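Local coordinates for protein pseudoperoxidase (Leishmania major, PDB 5VIA) that binds heme b with two protein axial ligands to its iron and belongs to the peroxidase family, as a pseudoperoxidase, at residues Thr40-Ala45 with Pro138-Ala143. Sequence-based numbering, arbitrary orientation.
Sequences TAFVLA and PTILHA. With HEM (protoporphyrin IX containing Fe), chain B.
The phenyl ring of Phe-42, on helix 33-49, meets two branched side chains of helix 137-142 at its outer rim. Ile-140 comes in at the edge of the ring, near its plane: its gamma methyl CG2 stands 4.1 Å from CE1 of Phe-42 and about as far from CZ, and the two side chains cross at about a right angle. Leu-141 approaches the same corner obliquely, with its CD2 methyl 4.2 Å from Phe-42 CE1. With chi1 at 170°, CG of Phe-42 lies opposite the backbone nitrogen, which lays the ring over the porphyrin with its rim beside the second helix.

Both segments belong to the helical peroxidase fold that encloses the heme, and Phe-42 and Leu-141 are part of its pocket. The phenyl ring lies flat and nearly parallel over pyrrole C, displaced outward, with Phe-42 CD2 3.6 Å from HEM C1C; the heme methyl CMC sits under its rim, 3.4 Å from the ring plane. Farther along, CE2 of Phe-42 lies 3.5 Å from the meso carbon CHC. Leu-141 instead meets the porphyrin periphery: its CD2 packs 3.6 Å from HEM CMC and also touches the vinyl carbon CBB. The phenylalanine side chain also lies close to that of Cys-60, an axial ligand of the heme iron, while Leu-144 touches it from the loop after helix 137-142.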
loop_
_atom_site.group_PDB
_atom_site.type_symbol
_atom_site.label_atom_id
_atom_site.label_comp_id
_atom_site.label_asym_id
_atom_site.label_seq_id
_atom_site.Cartn_x
_atom_site.Cartn_y
_atom_site.Cartn_z
ATOM N N THR A 40 1.707 4.614 1.931
ATOM C CA THR A 40 1.459 5.319 3.182
ATOM C C THR A 40 0.082 5.018 3.793
ATOM O O THR A 40 -0.060 5.007 5.011
ATOM C CB THR A 40 1.635 6.819 2.975
ATOM O OG1 THR A 40 2.966 7.060 2.497
ATOM C CG2 THR A 40 1.465 7.556 4.271
ATOM N N ALA A 41 -0.927 4.771 2.964
ATOM C CA ALA A 41 -2.244 4.446 3.512
ATOM C C ALA A 41 -2.164 3.126 4.261
ATOM O O ALA A 41 -2.818 2.952 5.296
ATOM C CB ALA A 41 -3.283 4.378 2.426
ATOM N N PHE A 42 -1.381 2.193 3.718
ATOM C CA PHE A 42 -1.144 0.913 4.376
ATOM C C PHE A 42 -0.263 1.047 5.615
ATOM O O PHE A 42 -0.567 0.461 6.666
ATOM C CB PHE A 42 -0.561 -0.134 3.398
ATOM C CG PHE A 42 -0.067 -1.387 4.080
ATOM C CD1 PHE A 42 -0.926 -2.155 4.870
ATOM C CD2 PHE A 42 1.248 -1.801 3.936
ATOM C CE1 PHE A 42 -0.472 -3.310 5.503
ATOM C CE2 PHE A 42 1.709 -2.945 4.565
ATOM C CZ PHE A 42 0.848 -3.702 5.355
ATOM N N VAL A 43 0.832 1.801 5.504
ATOM C CA VAL A 43 1.682 2.062 6.667
ATOM C C VAL A 43 0.833 2.565 7.849
ATOM O O VAL A 43 0.937 2.046 8.973
ATOM C CB VAL A 43 2.786 3.100 6.338
ATOM C CG1 VAL A 43 3.640 3.356 7.540
ATOM C CG2 VAL A 43 3.657 2.608 5.177
ATOM N N LEU A 44 -0.024 3.554 7.589
ATOM C CA LEU A 44 -0.811 4.163 8.661
ATOM C C LEU A 44 -1.786 3.154 9.252
ATOM O O LEU A 44 -1.887 3.024 10.467
ATOM C CB LEU A 44 -1.555 5.392 8.136
ATOM C CG LEU A 44 -0.622 6.574 7.803
ATOM C CD1 LEU A 44 -1.398 7.722 7.189
ATOM C CD2 LEU A 44 0.117 7.032 9.051
ATOM N N ALA A 45 -2.482 2.427 8.385
ATOM C CA ALA A 45 -3.474 1.452 8.828
ATOM C C ALA A 45 -2.820 0.312 9.586
ATOM O O ALA A 45 -3.359 -0.151 10.594
ATOM C CB ALA A 45 -4.251 0.922 7.646
ATOM N N PRO A 138 -1.808 -12.861 5.771
ATOM C CA PRO A 138 -3.241 -12.840 6.107
ATOM C C PRO A 138 -3.532 -12.230 7.476
ATOM O O PRO A 138 -4.523 -11.492 7.609
ATOM C CB PRO A 138 -3.620 -14.324 6.099
ATOM C CG PRO A 138 -2.693 -14.927 5.083
ATOM C CD PRO A 138 -1.385 -14.189 5.284
ATOM N N THR A 139 -2.695 -12.520 8.471
ATOM C CA THR A 139 -2.878 -11.968 9.820
ATOM C C THR A 139 -2.905 -10.444 9.776
ATOM O O THR A 139 -3.779 -9.793 10.371
ATOM C CB THR A 139 -1.761 -12.439 10.765
ATOM O OG1 THR A 139 -1.867 -13.858 10.952
ATOM C CG2 THR A 139 -1.849 -11.734 12.131
ATOM N N ILE A 140 -1.956 -9.871 9.043
ATOM C CA ILE A 140 -1.881 -8.433 8.933
ATOM C C ILE A 140 -3.054 -7.874 8.137
ATOM O O ILE A 140 -3.730 -6.953 8.598
ATOM C CB ILE A 140 -0.547 -7.992 8.276
ATOM C CG1 ILE A 140 0.633 -8.459 9.138
ATOM C CG2 ILE A 140 -0.537 -6.489 8.102
ATOM C CD1 ILE A 140 1.990 -8.244 8.503
ATOM N N LEU A 141 -3.297 -8.422 6.945
ATOM C CA LEU A 141 -4.275 -7.832 6.039
ATOM C C LEU A 141 -5.719 -7.937 6.560
ATOM O O LEU A 141 -6.497 -6.989 6.436
ATOM C CB LEU A 141 -4.156 -8.431 4.638
ATOM C CG LEU A 141 -2.818 -8.193 3.907
ATOM C CD1 LEU A 141 -2.885 -8.703 2.479
ATOM C CD2 LEU A 141 -2.431 -6.719 3.916
ATOM N N HIS A 142 -6.073 -9.078 7.144
ATOM C CA HIS A 142 -7.431 -9.249 7.662
ATOM C C HIS A 142 -7.691 -8.190 8.727
ATOM O O HIS A 142 -8.824 -7.716 8.890
ATOM C CB HIS A 142 -7.622 -10.646 8.258
ATOM C CG HIS A 142 -7.862 -11.726 7.242
ATOM N ND1 HIS A 142 -8.993 -11.767 6.451
ATOM C CD2 HIS A 142 -7.144 -12.831 6.928
ATOM C CE1 HIS A 142 -8.947 -12.836 5.676
ATOM N NE2 HIS A 142 -7.840 -13.506 5.950
ATOM N N ALA A 143 -6.634 -7.806 9.442
ATOM C CA ALA A 143 -6.762 -6.887 10.567
ATOM C C ALA A 143 -6.945 -5.415 10.174
ATOM O O ALA A 143 -7.146 -4.566 11.040
ATOM C CB ALA A 143 -5.572 -7.056 11.516
HETATM C CHA HEM B . 6.176 -1.510 -1.819
HETATM C CHB HEM B . 6.172 -5.799 0.495
HETATM C CHC HEM B . 1.542 -4.964 1.696
HETATM C CHD HEM B . 1.363 -1.069 -1.231
HETATM C C1A HEM B . 6.567 -2.687 -1.231
HETATM C C2A HEM B . 7.936 -3.148 -1.161
HETATM C C3A HEM B . 7.950 -4.316 -0.526
HETATM C C4A HEM B . 6.575 -4.656 -0.168
HETATM C CMA HEM B . 9.194 -5.172 -0.224
HETATM C CAA HEM B . 9.164 -2.375 -1.689
HETATM C CBA HEM B . 9.385 -1.274 -0.634
HETATM C CGA HEM B . 10.555 -0.370 -0.955
HETATM O O1A HEM B . 11.702 -0.877 -1.022
HETATM O O2A HEM B . 10.343 0.865 -1.109
HETATM C C1B HEM B . 4.923 -5.961 1.059
HETATM C C2B HEM B . 4.460 -7.078 1.850
HETATM C C3B HEM B . 3.188 -6.856 2.212
HETATM C C4B HEM B . 2.775 -5.588 1.613
HETATM C CMB HEM B . 5.321 -8.290 2.237
HETATM C CAB HEM B . 2.359 -7.840 3.075
HETATM C CBB HEM B . 1.354 -7.430 3.857
HETATM C C1C HEM B . 1.078 -3.854 1.013
HETATM C C2C HEM B . -0.285 -3.308 1.050
HETATM C C3C HEM B . -0.319 -2.220 0.232
HETATM C C4C HEM B . 1.010 -2.059 -0.338
HETATM C CMC HEM B . -1.434 -3.907 1.910
HETATM C CAC HEM B . -1.438 -1.216 -0.127
HETATM C CBC HEM B . -2.633 -1.196 0.480
HETATM C C1D HEM B . 2.636 -0.825 -1.684
HETATM C C2D HEM B . 3.007 0.229 -2.606
HETATM C C3D HEM B . 4.512 0.090 -2.794
HETATM C C4D HEM B . 4.896 -1.034 -1.965
HETATM C CMD HEM B . 2.078 1.274 -3.261
HETATM C CAD HEM B . 5.429 0.988 -3.666
HETATM C CBD HEM B . 5.839 2.145 -2.746
HETATM C CGD HEM B . 6.780 3.103 -3.438
HETATM O O1D HEM B . 7.359 3.989 -2.743
HETATM O O2D HEM B . 6.948 2.970 -4.676
HETATM N NA HEM B . 5.755 -3.637 -0.621
HETATM N NB HEM B . 3.873 -5.079 0.924
HETATM N NC HEM B . 1.840 -3.061 0.149
HETATM N ND HEM B . 3.769 -1.557 -1.339
HETATM FE FE HEM B . 3.853 -3.321 -0.175
#